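Local structure of C2 domain protein (3W56) at residues Asp43-Val48 against Phe94-Leu99. The protein binds calcium through its C2 domain and probably engages phospholipid membranes, with a possible wide pore channel activity. Numbering follows the deposited sequence.
Sequences DGYVKV and FFDDLL
The Tyr-45 ring and the Asp-96 carboxylate meet with their planes steeply inclined, 72° apart. Asp-96 OD2 comes at the ring obliquely, neither squarely over a face nor in line with an edge, and lies near the hydroxyl end, 3.5 Å from Tyr-45 CZ and 3.6 Å from Tyr-45 CE2. Elsewhere round the tyrosine, the His-89 ring of the neighbouring strand packs against it with nearly parallel planes.

One hydrogen bond joins 43-48 to 94-99: Tyr-45 OH donates to Asp-96 OD2 at 2.7 Å. The hydroxyl takes the anti side of OD2 and lies 28° out of the carboxylate plane. Tyr-45 reaches this far because CG sits between its backbone N and carbonyl carbon (chi1 70°), which carries the ring along toward Asp-96; the two side chains cross at about a right angle. The other carboxylate oxygen, OD1, accepts from the backbone N of Asp-92, and two bonds, one on each oxygen, probably limit the rotation of the carboxylate. Lys-47 NZ stays 6.5 Å from Asp-96 OD2, too far for a salt bridge, though its charge may steady the carboxylate a little. A phenylalanine in place of Tyr-45 would probably leave OD2 without its hydroxyl donor and the carboxylate freer to turn, held by Asp-92 N through OD1.

Strand 83-90 runs between strands 44-50 and 97-105 in one sheet of the C2 beta-sandwich, so this contact spans it at the loop end. Asp-43 and Asp-97, close by in sequence, are calcium ligands in this protein, though no calcium is bound to this chain in the model, and the Tyr-45 to Asp-96 bond ties together two sides of a C2 domain's calcium-binding loops.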
ATOM      1  N   ASP A  43       7.909   6.950  10.394  1.00 23.94           N
ATOM      2  CA  ASP A  43       8.680   6.969   9.143  1.00 27.45           C
ATOM      3  C   ASP A  43       8.107   5.945   8.166  1.00 30.35           C
ATOM      4  O   ASP A  43       8.644   4.837   8.028  1.00 22.15           O
ATOM      5  CB  ASP A  43      10.184   6.700   9.375  1.00 32.94           C
ATOM      6  CG  ASP A  43      10.812   7.716  10.288  1.00 35.09           C
ATOM      7  OD1 ASP A  43      10.811   8.911   9.920  1.00 38.10           O
ATOM      8  OD2 ASP A  43      11.268   7.331  11.391  1.00 46.31           O
ATOM      9  N   GLY A  44       6.996   6.306   7.515  1.00 20.60           N
ATOM     10  CA  GLY A  44       6.181   5.319   6.837  1.00 19.21           C
ATOM     11  C   GLY A  44       6.663   4.901   5.474  1.00 13.16           C
ATOM     12  O   GLY A  44       7.283   5.641   4.709  1.00 16.24           O
ATOM     13  N   TYR A  45       6.324   3.669   5.147  1.00 12.33           N
ATOM     14  CA  TYR A  45       6.432   3.149   3.829  1.00 12.26           C
ATOM     15  C   TYR A  45       5.411   2.060   3.659  1.00 11.68           C
ATOM     16  O   TYR A  45       4.844   1.519   4.642  1.00 17.43           O
ATOM     17  CB  TYR A  45       7.901   2.672   3.475  1.00 13.19           C
ATOM     18  CG  TYR A  45       8.381   1.410   4.208  1.00 17.90           C
ATOM     19  CD1 TYR A  45       8.420   0.204   3.549  1.00 14.49           C
ATOM     20  CD2 TYR A  45       8.792   1.475   5.509  1.00 15.40           C
ATOM     21  CE1 TYR A  45       8.840  -0.980   4.208  1.00 16.12           C
ATOM     22  CE2 TYR A  45       9.252   0.348   6.171  1.00 16.74           C
ATOM     23  CZ  TYR A  45       9.260  -0.865   5.510  1.00 14.35           C
ATOM     24  OH  TYR A  45       9.719  -2.032   6.123  1.00 16.33           O
ATOM     25  N   VAL A  46       5.162   1.707   2.406  1.00 11.63           N
ATOM     26  CA  VAL A  46       4.153   0.708   2.026  1.00 11.01           C
ATOM     27  C   VAL A  46       4.716  -0.458   1.239  1.00 16.22           C
ATOM     28  O   VAL A  46       5.473  -0.284   0.266  1.00 13.12           O
ATOM     29  CB  VAL A  46       3.019   1.386   1.201  1.00 11.72           C
ATOM     30  CG1 VAL A  46       1.871   0.440   0.975  1.00 13.73           C
ATOM     31  CG2 VAL A  46       2.564   2.662   1.938  1.00 11.83           C
ATOM     32  N   LYS A  47       4.345  -1.667   1.660  1.00 13.24           N
ATOM     33  CA  LYS A  47       4.757  -2.878   0.943  1.00 19.26           C
ATOM     34  C   LYS A  47       3.581  -3.349   0.153  1.00 16.35           C
ATOM     35  O   LYS A  47       2.420  -3.319   0.647  1.00 15.96           O
ATOM     36  CB  LYS A  47       5.176  -3.985   1.904  1.00 23.49           C
ATOM     37  CG  LYS A  47       6.447  -3.748   2.714  1.00 22.51           C
ATOM     38  CD  LYS A  47       6.981  -5.161   3.183  1.00 16.75           C
ATOM     39  CE  LYS A  47       7.902  -4.990   4.363  1.00 28.58           C
ATOM     40  NZ  LYS A  47       8.248  -6.336   4.980  1.00 35.11           N
ATOM     41  N   VAL A  48       3.830  -3.807  -1.059  1.00 10.66           N
ATOM     42  CA  VAL A  48       2.806  -4.119  -2.057  1.00  9.43           C
ATOM     43  C   VAL A  48       3.041  -5.493  -2.625  1.00 14.99           C
ATOM     44  O   VAL A  48       4.128  -5.792  -3.226  1.00 15.66           O
ATOM     45  CB  VAL A  48       2.817  -3.144  -3.260  1.00 11.24           C
ATOM     46  CG1 VAL A  48       1.701  -3.400  -4.211  1.00 11.50           C
ATOM     47  CG2 VAL A  48       2.725  -1.708  -2.732  1.00 11.59           C
ATOM     48  N   PHE A  94      16.672  -1.053  13.474  1.00 20.35           N
ATOM     49  CA  PHE A  94      16.913  -2.493  13.586  1.00 20.90           C
ATOM     50  C   PHE A  94      15.760  -3.363  13.167  1.00 17.52           C
ATOM     51  O   PHE A  94      15.947  -4.444  12.616  1.00 16.10           O
ATOM     52  CB  PHE A  94      17.381  -2.868  14.991  1.00 19.34           C
ATOM     53  CG  PHE A  94      18.509  -2.035  15.478  1.00 30.66           C
ATOM     54  CD1 PHE A  94      19.822  -2.282  15.052  1.00 25.42           C
ATOM     55  CD2 PHE A  94      18.268  -0.978  16.345  1.00 33.61           C
ATOM     56  CE1 PHE A  94      20.865  -1.486  15.496  1.00 21.52           C
ATOM     57  CE2 PHE A  94      19.316  -0.167  16.797  1.00 35.86           C
ATOM     58  CZ  PHE A  94      20.622  -0.438  16.379  1.00 40.68           C
ATOM     59  N   PHE A  95      14.532  -2.858  13.435  1.00 22.32           N
ATOM     60  CA  PHE A  95      13.306  -3.595  13.180  1.00 16.97           C
ATOM     61  C   PHE A  95      12.315  -2.594  12.653  1.00 11.33           C
ATOM     62  O   PHE A  95      12.240  -1.480  13.164  1.00 18.11           O
ATOM     63  CB  PHE A  95      12.714  -4.136  14.489  1.00 15.87           C
ATOM     64  CG  PHE A  95      13.674  -4.905  15.242  1.00 19.61           C
ATOM     65  CD1 PHE A  95      14.036  -6.127  14.781  1.00 15.93           C
ATOM     66  CD2 PHE A  95      14.279  -4.374  16.376  1.00 16.55           C
ATOM     67  CE1 PHE A  95      14.978  -6.898  15.494  1.00 21.25           C
ATOM     68  CE2 PHE A  95      15.238  -5.122  17.062  1.00 25.10           C
ATOM     69  CZ  PHE A  95      15.569  -6.351  16.619  1.00 20.29           C
ATOM     70  N   ASP A  96      11.624  -2.997  11.617  1.00 11.73           N
ATOM     71  CA  ASP A  96      10.490  -2.164  11.173  1.00 13.25           C
ATOM     72  C   ASP A  96       9.202  -2.637  11.872  1.00 18.69           C
ATOM     73  O   ASP A  96       9.053  -3.835  12.191  1.00 19.75           O
ATOM     74  CB  ASP A  96      10.375  -2.173   9.659  1.00 15.05           C
ATOM     75  CG  ASP A  96      11.577  -1.540   8.990  1.00 12.94           C
ATOM     76  OD1 ASP A  96      12.321  -0.820   9.696  1.00 18.04           O
ATOM     77  OD2 ASP A  96      11.773  -1.707   7.771  1.00 21.00           O
ATOM     78  N   ASP A  97       8.279  -1.697  12.075  1.00 19.88           N
ATOM     79  CA  ASP A  97       7.064  -2.004  12.839  1.00 15.69           C
ATOM     80  C   ASP A  97       5.887  -2.066  11.872  1.00 17.91           C
ATOM     81  O   ASP A  97       5.659  -1.140  11.074  1.00 17.06           O
ATOM     82  CB  ASP A  97       6.848  -0.958  13.927  1.00 21.36           C
ATOM     83  CG  ASP A  97       5.637  -1.251  14.791  1.00 35.64           C
ATOM     84  OD1 ASP A  97       5.166  -2.425  14.838  1.00 38.27           O
ATOM     85  OD2 ASP A  97       5.159  -0.290  15.429  1.00 43.19           O
ATOM     86  N   LEU A  98       5.209  -3.202  11.844  1.00 14.45           N
ATOM     87  CA  LEU A  98       4.040  -3.335  10.963  1.00 16.16           C
ATOM     88  C   LEU A  98       2.894  -2.488  11.516  1.00 21.34           C
ATOM     89  O   LEU A  98       2.489  -2.658  12.677  1.00 18.41           O
ATOM     90  CB  LEU A  98       3.657  -4.812  10.799  1.00 13.94           C
ATOM     91  CG  LEU A  98       2.294  -5.134  10.181  1.00 17.27           C
ATOM     92  CD1 LEU A  98       2.258  -4.585   8.740  1.00 15.55           C
ATOM     93  CD2 LEU A  98       2.028  -6.620  10.219  1.00 17.52           C
ATOM     94  N   LEU A  99       2.355  -1.566  10.708  1.00 14.98           N
ATOM     95  CA  LEU A  99       1.330  -0.660  11.239  1.00 19.71           C
ATOM     96  C   LEU A  99      -0.067  -1.121  10.873  1.00 17.78           C
ATOM     97  O   LEU A  99      -1.053  -0.855  11.588  1.00 25.79           O
ATOM     98  CB  LEU A  99       1.576   0.758  10.710  1.00 21.28           C
ATOM     99  CG  LEU A  99       2.894   1.352  11.204  1.00 21.92           C
ATOM    100  CD1 LEU A  99       3.012   2.845  10.790  1.00 23.44           C
ATOM    101  CD2 LEU A  99       3.025   1.171  12.721  1.00 24.44           C
TER